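PDB 5VM2: alcohol dehydrogenase from Escherichia coli, which is of unknown specificity but probably oxidises or reduces alcohol and carbonyl groups with NAD or NADP, as zinc-containing alcohol dehydrogenases do. Local coordinates for residues Glu26-Ile31 with Tyr128-Glu133; Ile89-Pro94 with Val112-Thr117; Leu185-Cys190 with Gly307-Lys312; Ala254-Met259 with Phe278-Arg283; Gly262-Val267 with Val285-Val290. All coordinates share one frame; numbering follows the deposited sequence.

Interaction 1. Residues Glu26-Ile31 with Tyr128-Glu133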
# COMPACT_ATOMS: atom_id res chain seq x y z
N GLU A 26 -10.78 -18.16 -18.91
CA GLU A 26 -11.93 -18.85 -18.34
C GLU A 26 -12.01 -18.74 -16.82
O GLU A 26 -13.07 -19.01 -16.24
CB GLU A 26 -11.93 -20.32 -18.75
CG GLU A 26 -10.72 -21.11 -18.28
CD GLU A 26 -10.94 -22.60 -18.40
OE1 GLU A 26 -10.21 -23.36 -17.73
OE2 GLU A 26 -11.83 -23.02 -19.17
N ASP A 27 -10.92 -18.35 -16.15
CA ASP A 27 -10.93 -18.18 -14.70
C ASP A 27 -10.83 -16.72 -14.28
O ASP A 27 -10.56 -16.44 -13.11
CB ASP A 27 -9.80 -18.99 -14.06
CG ASP A 27 -8.43 -18.42 -14.36
OD1 ASP A 27 -8.18 -18.05 -15.52
OD2 ASP A 27 -7.60 -18.33 -13.42
N GLU A 28 -11.05 -15.79 -15.20
CA GLU A 28 -10.84 -14.37 -14.95
C GLU A 28 -12.15 -13.59 -15.01
O GLU A 28 -13.15 -14.04 -15.59
CB GLU A 28 -9.85 -13.78 -15.95
CG GLU A 28 -8.50 -14.49 -15.97
CD GLU A 28 -7.53 -13.86 -16.95
OE1 GLU A 28 -6.31 -13.97 -16.72
OE2 GLU A 28 -7.98 -13.27 -17.96
N VAL A 29 -12.13 -12.42 -14.39
CA VAL A 29 -13.20 -11.43 -14.52
C VAL A 29 -12.69 -10.31 -15.41
O VAL A 29 -11.49 -10.03 -15.48
CB VAL A 29 -13.65 -10.87 -13.15
CG1 VAL A 29 -14.25 -11.97 -12.29
CG2 VAL A 29 -12.49 -10.20 -12.44
N LEU A 30 -13.62 -9.67 -16.12
CA LEU A 30 -13.35 -8.44 -16.83
C LEU A 30 -14.03 -7.31 -16.08
O LEU A 30 -15.26 -7.31 -15.94
CB LEU A 30 -13.84 -8.50 -18.28
CG LEU A 30 -13.76 -7.17 -19.04
CD1 LEU A 30 -12.34 -6.91 -19.55
CD2 LEU A 30 -14.77 -7.12 -20.18
N ILE A 31 -13.25 -6.35 -15.61
CA ILE A 31 -13.65 -5.25 -14.74
C ILE A 31 -13.57 -3.94 -15.50
O ILE A 31 -12.68 -3.74 -16.34
CB ILE A 31 -12.80 -5.21 -13.45
CG1 ILE A 31 -11.36 -4.82 -13.76
CG2 ILE A 31 -12.84 -6.56 -12.74
CD1 ILE A 31 -11.18 -3.36 -14.09
N TYR A 128 -10.46 -0.90 -18.94
CA TYR A 128 -10.84 -2.30 -18.83
C TYR A 128 -9.61 -3.15 -18.58
O TYR A 128 -8.59 -2.97 -19.25
CB TYR A 128 -11.55 -2.78 -20.10
CG TYR A 128 -12.88 -2.12 -20.37
CD1 TYR A 128 -14.05 -2.62 -19.81
CD2 TYR A 128 -12.97 -0.98 -21.16
CE1 TYR A 128 -15.28 -2.01 -20.04
CE2 TYR A 128 -14.19 -0.36 -21.40
CZ TYR A 128 -15.34 -0.89 -20.84
OH TYR A 128 -16.55 -0.28 -21.07
N LEU A 129 -9.71 -4.07 -17.63
CA LEU A 129 -8.63 -5.02 -17.39
C LEU A 129 -9.22 -6.35 -16.93
O LEU A 129 -10.37 -6.42 -16.47
CB LEU A 129 -7.62 -4.49 -16.36
CG LEU A 129 -8.03 -4.20 -14.91
CD1 LEU A 129 -8.02 -5.45 -14.04
CD2 LEU A 129 -7.09 -3.16 -14.31
N CYS A 130 -8.42 -7.40 -17.04
CA CYS A 130 -8.79 -8.74 -16.62
C CYS A 130 -7.95 -9.16 -15.43
O CYS A 130 -6.77 -8.81 -15.34
CB CYS A 130 -8.62 -9.74 -17.76
SG CYS A 130 -9.71 -9.43 -19.16
N HIS A 131 -8.57 -9.90 -14.51
CA HIS A 131 -7.88 -10.35 -13.32
C HIS A 131 -8.40 -11.73 -12.94
O HIS A 131 -9.59 -12.01 -13.15
CB HIS A 131 -8.07 -9.38 -12.14
CG HIS A 131 -6.97 -9.44 -11.13
ND1 HIS A 131 -5.65 -9.21 -11.45
CD2 HIS A 131 -6.99 -9.71 -9.80
CE1 HIS A 131 -4.91 -9.34 -10.37
NE2 HIS A 131 -5.70 -9.64 -9.35
N PRO A 132 -7.54 -12.61 -12.41
CA PRO A 132 -8.03 -13.91 -11.95
C PRO A 132 -9.07 -13.75 -10.85
O PRO A 132 -8.93 -12.94 -9.94
CB PRO A 132 -6.76 -14.60 -11.42
CG PRO A 132 -5.62 -13.85 -12.00
CD PRO A 132 -6.10 -12.44 -12.19
N GLU A 133 -10.14 -14.55 -10.97
CA GLU A 133 -11.19 -14.54 -9.96
C GLU A 133 -10.64 -14.82 -8.56
O GLU A 133 -11.18 -14.32 -7.57
CB GLU A 133 -12.27 -15.56 -10.35
CG GLU A 133 -12.92 -16.31 -9.19
CD GLU A 133 -13.58 -17.60 -9.64
OE1 GLU A 133 -13.03 -18.27 -10.54
OE2 GLU A 133 -14.64 -17.95 -9.09
O HOH W 1 -5.02 -11.58 -15.39
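I31 lays its CG1-CD1 branch against the isobutyl end of L129, and the two side chains slant across one another. I31 CD1 lies 3.4 Å from L129 CG, closer than carbons usually pack. Both chains reach this overlap from the same torsional setting: CG1 of I31 (chi1 68°) and CG of L129 (chi1 63°) each sit between backbone N and carbonyl carbon, which bends their ends toward the neighbouring strand. The strands behind them, 28-31 and 128-132, run antiparallel. V29 and H131 form one hydrogen-bonded pair, with V29 N to H131 O at 2.9 Å; I31 and L129 form the next, with I31 N to L129 O at 3.0 Å and an almost linear N-H...O of 178°. Beyond the strand end, E133 N donates to D27 O at 2.9 Å. On the face carrying L30 and C130, L30 CD1 meets C130 SG at 3.7 Å. E28 stretches alongside the second strand until OE2 lies 3.6 Å from C130 CB. The H131 ring is the polar member of the V29 and I31 face, bonded through NE2 to E90 O. In this strand pair of the GroES-like domain, backbone bonds thus fix the register that brings I31 tightly onto L129, while K25 N, bonded to E28 OE2, and a water donating to E28 OE1 and C130 O probably fix the orientation of the carboxylate.

Interaction 2. Residues Ile89-Pro94 with Val112-Thr117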
# COMPACT_ATOMS: atom_id res chain seq x y z
N ILE A 89 -9.29 -5.70 -6.65
CA ILE A 89 -8.37 -6.76 -7.04
C ILE A 89 -7.14 -6.70 -6.14
O ILE A 89 -6.67 -5.62 -5.76
CB ILE A 89 -7.96 -6.65 -8.53
CG1 ILE A 89 -7.17 -5.37 -8.80
CG2 ILE A 89 -9.20 -6.73 -9.44
CD1 ILE A 89 -6.26 -5.49 -9.99
N GLU A 90 -6.67 -7.88 -5.75
CA GLU A 90 -5.36 -8.01 -5.13
C GLU A 90 -4.33 -8.11 -6.25
O GLU A 90 -4.36 -9.09 -7.01
CB GLU A 90 -5.30 -9.23 -4.23
CG GLU A 90 -4.01 -9.37 -3.45
CD GLU A 90 -4.04 -10.50 -2.43
OE1 GLU A 90 -5.14 -10.97 -2.07
OE2 GLU A 90 -2.95 -10.92 -1.98
N PRO A 91 -3.44 -7.13 -6.41
CA PRO A 91 -2.67 -7.02 -7.66
C PRO A 91 -1.48 -7.97 -7.77
O PRO A 91 -0.81 -7.95 -8.81
CB PRO A 91 -2.19 -5.56 -7.63
CG PRO A 91 -2.11 -5.22 -6.19
CD PRO A 91 -3.21 -5.99 -5.51
N GLY A 92 -1.20 -8.79 -6.76
CA GLY A 92 -0.12 -9.75 -6.88
C GLY A 92 -0.63 -11.17 -7.00
O GLY A 92 -1.17 -11.72 -6.04
N VAL A 93 -0.46 -11.78 -8.17
CA VAL A 93 -0.94 -13.13 -8.44
C VAL A 93 0.25 -14.07 -8.36
O VAL A 93 1.10 -14.06 -9.28
CB VAL A 93 -1.64 -13.22 -9.81
CG1 VAL A 93 -2.10 -14.65 -10.06
CG2 VAL A 93 -2.79 -12.23 -9.89
N PRO A 94 0.36 -14.91 -7.34
CA PRO A 94 1.55 -15.75 -7.17
C PRO A 94 1.44 -17.01 -8.01
O PRO A 94 0.41 -17.31 -8.61
CB PRO A 94 1.52 -16.07 -5.68
CG PRO A 94 0.04 -16.21 -5.41
CD PRO A 94 -0.65 -15.21 -6.32
N VAL A 112 5.77 -14.08 -8.70
CA VAL A 112 4.53 -13.33 -8.56
C VAL A 112 4.36 -12.41 -9.76
O VAL A 112 5.33 -11.82 -10.26
CB VAL A 112 4.50 -12.54 -7.24
CG1 VAL A 112 5.58 -11.47 -7.20
CG2 VAL A 112 3.12 -11.91 -7.03
N ASP A 113 3.14 -12.32 -10.26
CA ASP A 113 2.82 -11.38 -11.32
C ASP A 113 2.08 -10.22 -10.66
O ASP A 113 0.89 -10.33 -10.35
CB ASP A 113 1.99 -12.04 -12.42
CG ASP A 113 1.49 -11.06 -13.46
OD1 ASP A 113 0.68 -11.45 -14.33
OD2 ASP A 113 1.92 -9.89 -13.41
N PHE A 114 2.82 -9.13 -10.47
CA PHE A 114 2.32 -7.95 -9.80
C PHE A 114 2.06 -6.85 -10.83
O PHE A 114 2.88 -6.64 -11.73
CB PHE A 114 3.30 -7.46 -8.73
CG PHE A 114 2.70 -6.52 -7.73
CD1 PHE A 114 2.72 -5.15 -7.95
CD2 PHE A 114 2.08 -7.00 -6.59
CE1 PHE A 114 2.15 -4.28 -7.04
CE2 PHE A 114 1.52 -6.14 -5.67
CZ PHE A 114 1.55 -4.77 -5.90
N MET A 115 0.92 -6.17 -10.69
CA MET A 115 0.52 -5.15 -11.64
C MET A 115 1.60 -4.09 -11.82
O MET A 115 2.28 -3.71 -10.87
CB MET A 115 -0.78 -4.49 -11.19
CG MET A 115 -1.99 -5.38 -11.27
SD MET A 115 -3.43 -4.42 -11.75
CE MET A 115 -3.37 -4.61 -13.53
N ALA A 116 1.74 -3.62 -13.06
CA ALA A 116 2.60 -2.49 -13.40
C ALA A 116 4.07 -2.76 -13.11
O ALA A 116 4.83 -1.83 -12.83
CB ALA A 116 2.14 -1.22 -12.68
N THR A 117 4.42 -4.05 -13.17
CA THR A 117 5.80 -4.55 -12.97
C THR A 117 6.42 -5.43 -14.03
O THR A 117 5.83 -5.76 -15.02
CB THR A 117 6.15 -5.17 -11.62
OG1 THR A 117 5.56 -6.46 -11.54
CG2 THR A 117 5.72 -4.32 -10.52
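P91 meets F114 and M115 with different atoms. Its CG touches F114 CZ at 3.7 Å, the two side chains lying side by side and pointing the same way, while P91 CB lies over one ring face near the rim and also reaches M115 CG at 3.6 Å. M115, bent at chi2 and chi3, brings SD to 3.5 Å from I89 CD1, the two side chains crossing at about a right angle. G92 brings its CA to 3.5 Å from F114 CD2. Behind these contacts the backbone sets the register: V93 and D113 are a hydrogen-bonded antiparallel pair, V93 N to D113 O and D113 N to V93 O both being 2.9 Å, and M115 N donates to P91 O at 3.1 Å. A type II turn, F114 to T117, follows, its last residue poorly ordered. Farther out, R292 makes a cation-pi contact with F114, and E152, a magnesium ligand here, touches both P91 and F114. The two-stranded hairpin-like pairing is the base of the four-cysteine structural zinc lobe of zinc-containing alcohol dehydrogenases.

Interaction 3. Residues Leu185-Cys190 with Gly307-Lys312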
# COMPACT_ATOMS: atom_id res chain seq x y z
N LEU A 185 -1.10 2.47 11.44
CA LEU A 185 -1.75 2.96 12.66
C LEU A 185 -3.15 2.36 12.82
O LEU A 185 -3.49 1.82 13.88
CB LEU A 185 -1.80 4.48 12.62
CG LEU A 185 -2.83 5.25 13.46
CD1 LEU A 185 -2.53 5.07 14.95
CD2 LEU A 185 -2.82 6.73 13.05
N GLN A 186 -3.97 2.45 11.78
CA GLN A 186 -5.32 1.92 11.88
C GLN A 186 -5.31 0.40 12.02
O GLN A 186 -6.15 -0.18 12.73
CB GLN A 186 -6.13 2.36 10.66
CG GLN A 186 -6.26 3.87 10.57
CD GLN A 186 -7.41 4.30 9.70
OE1 GLN A 186 -8.56 4.27 10.12
NE2 GLN A 186 -7.10 4.72 8.47
N ALA A 187 -4.35 -0.28 11.38
CA ALA A 187 -4.23 -1.72 11.58
C ALA A 187 -3.88 -2.05 13.02
O ALA A 187 -4.46 -2.96 13.62
CB ALA A 187 -3.20 -2.31 10.61
N CYS A 188 -2.93 -1.30 13.61
CA CYS A 188 -2.58 -1.53 15.01
C CYS A 188 -3.79 -1.32 15.91
O CYS A 188 -3.99 -2.07 16.88
CB CYS A 188 -1.44 -0.61 15.43
SG CYS A 188 0.15 -1.03 14.67
N LYS A 189 -4.62 -0.32 15.61
CA LYS A 189 -5.84 -0.11 16.39
C LYS A 189 -6.79 -1.30 16.26
O LYS A 189 -7.38 -1.75 17.25
CB LYS A 189 -6.55 1.17 15.93
CG LYS A 189 -5.78 2.45 16.20
CD LYS A 189 -6.71 3.53 16.73
CE LYS A 189 -7.67 4.01 15.65
NZ LYS A 189 -9.03 4.32 16.19
N CYS A 190 -6.95 -1.82 15.04
CA CYS A 190 -7.85 -2.94 14.83
C CYS A 190 -7.38 -4.19 15.57
O CYS A 190 -8.20 -5.03 15.94
CB CYS A 190 -7.99 -3.23 13.34
SG CYS A 190 -8.91 -1.96 12.45
N GLY A 307 -16.40 0.36 9.46
CA GLY A 307 -16.15 1.71 9.91
C GLY A 307 -14.98 1.85 10.86
O GLY A 307 -14.55 2.98 11.13
N ARG A 308 -14.45 0.74 11.38
CA ARG A 308 -13.33 0.82 12.31
C ARG A 308 -12.07 1.33 11.62
O ARG A 308 -11.26 2.02 12.24
CB ARG A 308 -13.07 -0.55 12.93
CG ARG A 308 -12.08 -0.54 14.08
CD ARG A 308 -12.14 -1.84 14.88
NE ARG A 308 -13.38 -1.97 15.63
CZ ARG A 308 -13.72 -3.05 16.34
NH1 ARG A 308 -12.90 -4.09 16.39
NH2 ARG A 308 -14.87 -3.09 16.99
N PHE A 309 -11.90 1.00 10.34
CA PHE A 309 -10.74 1.39 9.55
C PHE A 309 -11.23 2.40 8.52
O PHE A 309 -12.04 2.06 7.66
CB PHE A 309 -10.14 0.14 8.89
CG PHE A 309 -8.71 0.29 8.44
CD1 PHE A 309 -7.75 -0.63 8.85
CD2 PHE A 309 -8.33 1.30 7.57
CE1 PHE A 309 -6.44 -0.52 8.43
CE2 PHE A 309 -7.02 1.41 7.14
CZ PHE A 309 -6.07 0.50 7.57
N ASP A 310 -10.75 3.65 8.62
CA ASP A 310 -11.24 4.76 7.80
C ASP A 310 -10.21 5.06 6.70
O ASP A 310 -9.16 5.64 6.97
CB ASP A 310 -11.49 5.99 8.67
CG ASP A 310 -12.05 7.20 7.89
OD1 ASP A 310 -12.11 7.17 6.64
OD2 ASP A 310 -12.43 8.19 8.54
N VAL A 311 -10.54 4.67 5.47
CA VAL A 311 -9.69 5.00 4.32
C VAL A 311 -10.23 6.18 3.51
O VAL A 311 -9.45 6.83 2.80
CB VAL A 311 -9.49 3.77 3.40
CG1 VAL A 311 -8.70 2.69 4.12
CG2 VAL A 311 -10.82 3.23 2.89
N LYS A 312 -11.53 6.47 3.60
CA LYS A 312 -12.10 7.58 2.83
C LYS A 312 -11.55 8.92 3.30
O LYS A 312 -11.26 9.80 2.48
CB LYS A 312 -13.63 7.56 2.96
CG LYS A 312 -14.32 8.81 2.45
CD LYS A 312 -15.84 8.64 2.47
CE LYS A 312 -16.27 7.37 1.75
NZ LYS A 312 -15.81 7.34 0.33
O HOH W 2 -10.94 3.36 15.00
O HOH W 3 -10.70 -5.22 14.96
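A glutamine side chain imitates a strand neighbour here: both ends of the Q186 amide bond to the backbone of the single residue D310. Q186 OE1 accepts from D310 N at 2.7 Å, and Q186 NE2 donates to D310 O, also at 2.7 Å. The contact ties helix 179-190 of the Rossmann-fold domain to the loop between helix 297-305 and strand 315-320. The second bond is straight at its hydrogen (173°) and D310 O lies in the amide plane, yet NE2 approaches from above the D310 carbonyl plane, 47° out of it. Two bonds to one residue fix the rotation of the amide. The same side chain also covers F309: Q186 CB stands 3.5 Å from the ring centroid, only slightly off the normal, a CH-pi contact over the face. F309 CG lies anti to the backbone N (chi1 -160°), which carries the ring back toward the helix, where CE1 comes 4.3 Å from A187 CB. M158, A303 and I304 also pack on this ring, placing it where three helices meet. At the more open end of the contact, C190 SG reaches F309 CD1 at 4.0 Å in an oblique sulfur-aromatic approach. Nearby a water donates to C190 O and accepts from R308 NH1 at the guanidinium edge, in its plane. The aliphatic part of R308 completes the contact, its CG lying 3.8 Å from C190 SG.

Interaction 4. Residues Ala254-Met259 with Phe278-Arg283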
# COMPACT_ATOMS: atom_id res chain seq x y z
N ALA A 254 15.30 3.59 14.65
CA ALA A 254 14.53 2.54 15.32
C ALA A 254 15.30 1.75 16.37
O ALA A 254 14.69 1.41 17.40
CB ALA A 254 13.93 1.60 14.27
N PRO A 255 16.59 1.43 16.20
CA PRO A 255 17.31 0.75 17.29
C PRO A 255 17.22 1.46 18.63
O PRO A 255 17.17 0.80 19.67
CB PRO A 255 18.76 0.71 16.77
CG PRO A 255 18.63 0.70 15.31
CD PRO A 255 17.42 1.51 14.97
N TYR A 256 17.21 2.79 18.62
CA TYR A 256 17.17 3.56 19.85
C TYR A 256 15.78 3.66 20.46
O TYR A 256 15.63 4.21 21.56
CB TYR A 256 17.73 4.96 19.58
CG TYR A 256 19.16 4.92 19.07
CD1 TYR A 256 19.44 4.89 17.71
CD2 TYR A 256 20.22 4.87 19.96
CE1 TYR A 256 20.74 4.83 17.25
CE2 TYR A 256 21.53 4.82 19.50
CZ TYR A 256 21.78 4.80 18.15
OH TYR A 256 23.08 4.75 17.70
N LEU A 257 14.76 3.13 19.78
CA LEU A 257 13.37 3.30 20.20
C LEU A 257 12.70 2.03 20.68
O LEU A 257 11.63 2.11 21.30
CB LEU A 257 12.54 3.88 19.04
CG LEU A 257 13.03 5.20 18.44
CD1 LEU A 257 12.14 5.62 17.28
CD2 LEU A 257 13.06 6.28 19.50
N VAL A 258 13.29 0.86 20.42
CA VAL A 258 12.66 -0.43 20.69
C VAL A 258 13.17 -0.97 22.02
O VAL A 258 14.32 -0.72 22.42
CB VAL A 258 12.95 -1.42 19.53
CG1 VAL A 258 14.43 -1.73 19.45
CG2 VAL A 258 12.13 -2.71 19.68
N MET A 259 12.31 -1.71 22.71
CA MET A 259 12.70 -2.34 23.96
C MET A 259 13.47 -3.64 23.69
O MET A 259 13.38 -4.23 22.61
CB MET A 259 11.48 -2.66 24.81
CG MET A 259 10.74 -3.92 24.37
SD MET A 259 9.29 -4.29 25.37
CE MET A 259 9.62 -3.38 26.87
N PHE A 278 23.80 -2.45 16.23
CA PHE A 278 23.31 -3.69 16.83
C PHE A 278 23.60 -3.76 18.33
O PHE A 278 22.91 -4.48 19.05
CB PHE A 278 23.90 -4.89 16.11
CG PHE A 278 23.19 -5.22 14.83
CD1 PHE A 278 21.88 -5.66 14.86
CD2 PHE A 278 23.82 -5.05 13.61
CE1 PHE A 278 21.20 -5.94 13.68
CE2 PHE A 278 23.15 -5.34 12.43
CZ PHE A 278 21.84 -5.78 12.46
N LEU A 279 24.62 -3.03 18.80
CA LEU A 279 24.89 -2.99 20.24
C LEU A 279 23.66 -2.51 21.00
O LEU A 279 23.34 -3.04 22.07
CB LEU A 279 26.10 -2.10 20.52
CG LEU A 279 26.54 -1.97 21.98
CD1 LEU A 279 26.66 -3.33 22.64
CD2 LEU A 279 27.85 -1.21 22.07
N LYS A 280 22.95 -1.51 20.46
CA LYS A 280 21.78 -0.97 21.13
C LYS A 280 20.62 -1.96 21.17
O LYS A 280 19.71 -1.81 21.99
CB LYS A 280 21.33 0.31 20.43
CG LYS A 280 20.51 1.26 21.31
CD LYS A 280 21.41 2.13 22.18
CE LYS A 280 20.65 2.72 23.35
NZ LYS A 280 19.42 3.45 22.94
N ILE A 281 20.62 -2.98 20.30
CA ILE A 281 19.53 -3.94 20.25
C ILE A 281 20.09 -5.35 20.43
O ILE A 281 19.57 -6.31 19.85
CB ILE A 281 18.76 -3.83 18.92
CG1 ILE A 281 19.73 -3.90 17.74
CG2 ILE A 281 17.96 -2.54 18.88
CD1 ILE A 281 19.03 -4.09 16.40
N ASN A 282 21.14 -5.48 21.24
CA ASN A 282 21.81 -6.77 21.39
C ASN A 282 21.02 -7.77 22.22
O ASN A 282 21.41 -8.95 22.25
CB ASN A 282 23.19 -6.56 22.02
CG ASN A 282 23.12 -6.09 23.46
OD1 ASN A 282 22.12 -5.54 23.90
ND2 ASN A 282 24.21 -6.30 24.20
N ARG A 283 19.94 -7.36 22.87
CA ARG A 283 19.18 -8.26 23.74
C ARG A 283 17.94 -8.81 23.04
O ARG A 283 16.80 -8.59 23.44
CB ARG A 283 18.83 -7.56 25.04
CG ARG A 283 20.02 -7.49 25.99
CD ARG A 283 19.65 -6.96 27.36
NE ARG A 283 20.69 -7.21 28.35
CZ ARG A 283 21.84 -6.55 28.41
NH1 ARG A 283 22.11 -5.58 27.54
NH2 ARG A 283 22.73 -6.85 29.35
O HOH W 4 16.82 -2.55 22.71
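At the outer end of the Rossmann-fold domain, the link from helix 248-253 into strand 258-259 packs against the loop that leads into edge strand 286-290. The apolar part is a small cluster in which I281 CG2 is the common point: it lies 3.7 Å from V258 CG1 and 4.0 Å from P255 CB. I281 CG2 also touches a backbone oxygen, P255 O, at 3.5 Å. I281 and V258 cross at about a right angle, as do K280 and Y256 beside them. The lysine bends at chi2 (83°) and chi4 (-53°), which brings its chain against the CD2/CE2 side of the tyrosine ring: K280 CD is 3.7 Å from Y256 CD2, and NZ comes to 3.4 Å from the same carbon. NZ approaches the ring obliquely, while Y256 OH is bonded to N277 ND2. No direct hydrogen bond joins the two segments; a water lies between V258 O and K280 O, 3.1 Å from each. On the inner side, V258 rests on V241 and I264, while L257 and M259 bond by backbone to A238. The contact sets the helix-to-strand return of a beta-alpha-beta crossover (238-243, 248-253, 262-267) against the loop joining the last two strands of a Rossmann-type sheet.

Interaction 5. Residues Gly262-Val267 with Val285-Val290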
# COMPACT_ATOMS: atom_id res chain seq x y z
N GLY A 262 12.12 -6.71 21.77
CA GLY A 262 11.07 -6.16 20.94
C GLY A 262 11.29 -6.40 19.45
O GLY A 262 12.16 -7.16 19.03
N LYS A 263 10.47 -5.73 18.65
CA LYS A 263 10.49 -5.91 17.20
C LYS A 263 10.60 -4.57 16.48
O LYS A 263 9.92 -3.61 16.84
CB LYS A 263 9.23 -6.62 16.70
CG LYS A 263 9.10 -8.06 17.12
CD LYS A 263 7.67 -8.52 16.87
CE LYS A 263 7.48 -9.99 17.24
NZ LYS A 263 6.04 -10.35 17.22
N ILE A 264 11.43 -4.54 15.45
CA ILE A 264 11.45 -3.47 14.46
C ILE A 264 10.89 -4.04 13.15
O ILE A 264 11.39 -5.06 12.66
CB ILE A 264 12.86 -2.91 14.24
CG1 ILE A 264 13.39 -2.27 15.54
CG2 ILE A 264 12.86 -1.90 13.10
CD1 ILE A 264 14.87 -1.99 15.53
N MET A 265 9.86 -3.40 12.61
CA MET A 265 9.27 -3.80 11.34
C MET A 265 9.58 -2.74 10.30
O MET A 265 9.29 -1.56 10.51
CB MET A 265 7.75 -3.96 11.46
CG MET A 265 7.26 -4.68 12.70
SD MET A 265 7.78 -6.39 12.80
CE MET A 265 7.06 -7.09 11.31
N ILE A 266 10.17 -3.16 9.19
CA ILE A 266 10.48 -2.27 8.08
C ILE A 266 9.41 -2.50 7.03
O ILE A 266 9.42 -3.50 6.30
CB ILE A 266 11.89 -2.52 7.54
CG1 ILE A 266 12.91 -2.24 8.63
CG2 ILE A 266 12.14 -1.67 6.31
CD1 ILE A 266 14.28 -2.71 8.29
N VAL A 267 8.47 -1.56 6.94
CA VAL A 267 7.30 -1.71 6.08
C VAL A 267 7.70 -1.14 4.72
O VAL A 267 7.50 0.04 4.42
CB VAL A 267 6.07 -1.03 6.66
CG1 VAL A 267 4.93 -1.05 5.67
CG2 VAL A 267 5.67 -1.74 7.95
N VAL A 285 16.48 -8.36 20.09
CA VAL A 285 15.59 -7.60 19.24
C VAL A 285 15.54 -8.24 17.86
O VAL A 285 16.52 -8.83 17.38
CB VAL A 285 16.06 -6.13 19.16
CG1 VAL A 285 15.31 -5.36 18.07
CG2 VAL A 285 15.89 -5.45 20.52
N THR A 286 14.37 -8.15 17.22
CA THR A 286 14.15 -8.70 15.89
C THR A 286 13.84 -7.56 14.92
O THR A 286 12.99 -6.70 15.21
CB THR A 286 12.99 -9.70 15.90
OG1 THR A 286 13.39 -10.89 16.60
CG2 THR A 286 12.59 -10.07 14.50
N ILE A 287 14.53 -7.54 13.79
CA ILE A 287 14.23 -6.64 12.68
C ILE A 287 13.67 -7.49 11.55
O ILE A 287 14.33 -8.41 11.07
CB ILE A 287 15.47 -5.87 12.21
CG1 ILE A 287 16.09 -5.07 13.36
CG2 ILE A 287 15.12 -4.96 11.04
CD1 ILE A 287 17.43 -4.45 13.00
N GLN A 288 12.45 -7.18 11.12
CA GLN A 288 11.84 -7.93 10.02
C GLN A 288 11.34 -6.98 8.96
O GLN A 288 10.64 -6.01 9.27
CB GLN A 288 10.69 -8.83 10.51
CG GLN A 288 10.21 -9.77 9.39
CD GLN A 288 9.20 -10.80 9.87
OE1 GLN A 288 8.61 -10.64 10.94
NE2 GLN A 288 9.01 -11.85 9.09
N THR A 289 11.69 -7.25 7.71
CA THR A 289 11.11 -6.52 6.59
C THR A 289 9.72 -7.06 6.31
O THR A 289 9.41 -8.23 6.59
CB THR A 289 11.99 -6.63 5.34
OG1 THR A 289 12.25 -8.00 5.03
CG2 THR A 289 13.30 -5.89 5.54
N VAL A 290 8.86 -6.19 5.79
CA VAL A 290 7.47 -6.53 5.52
C VAL A 290 7.20 -6.23 4.06
O VAL A 290 7.47 -5.11 3.60
CB VAL A 290 6.50 -5.74 6.43
CG1 VAL A 290 5.08 -6.23 6.23
CG2 VAL A 290 6.90 -5.88 7.88
O HOH W 5 12.23 -10.01 18.99
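I264, I266 and I287 form the apolar centre of two neighbouring parallel strands of the Rossmann sheet. I264 and I287 lie side by side, pointing the same way, with I264 CD1 4.0 Å from I287 CG1. All three share a chi1 near -60°, which sends their CG1-CD1 arms the same way; I266, two residues farther along than I264, slants across to bring CD1 3.7 Å from I287 CG2. On the other face M265 is bent at chi2 and chi3, bringing CE 3.6 Å from V290 CG2 and 3.9 Å from Q288 OE1. Strands 262-267 and 286-290 run parallel, their short axes 22° apart, joined by five backbone bonds, the shortest from I264 N to T286 O at 2.7 Å. Helix 145-163 covers the M265 and V267 face; strand 286-290 is outermost on this side of the sheet within the chain. Toward the polar edge K263 extends away, its NZ bonded to A164 O. At the start of the pair, a water lies 2.9 Å from G262 O and 2.8 Å from T286 OG1.

In the fold
From the N terminus, interaction 1 closes the first long loop, joining strands 28-37 and 128-132 of the GroES-like domain. Nested inside it, interaction 2 closes the short loop that carries the zinc-binding cysteines, and the two touch where H131 meets I89, E90 and V93. Interaction 3 follows in series and closes a second long loop, tying helix 179-190 to the segment after helix 297-305. Interactions 4 and 5 nest within that loop and cross each other, meeting through I281 with I287 and A254 with I264. Interaction 5 pairs the last two strands of the parallel Rossmann sheet; interaction 4 ties the link after helix 248-253 to the loop between those strands.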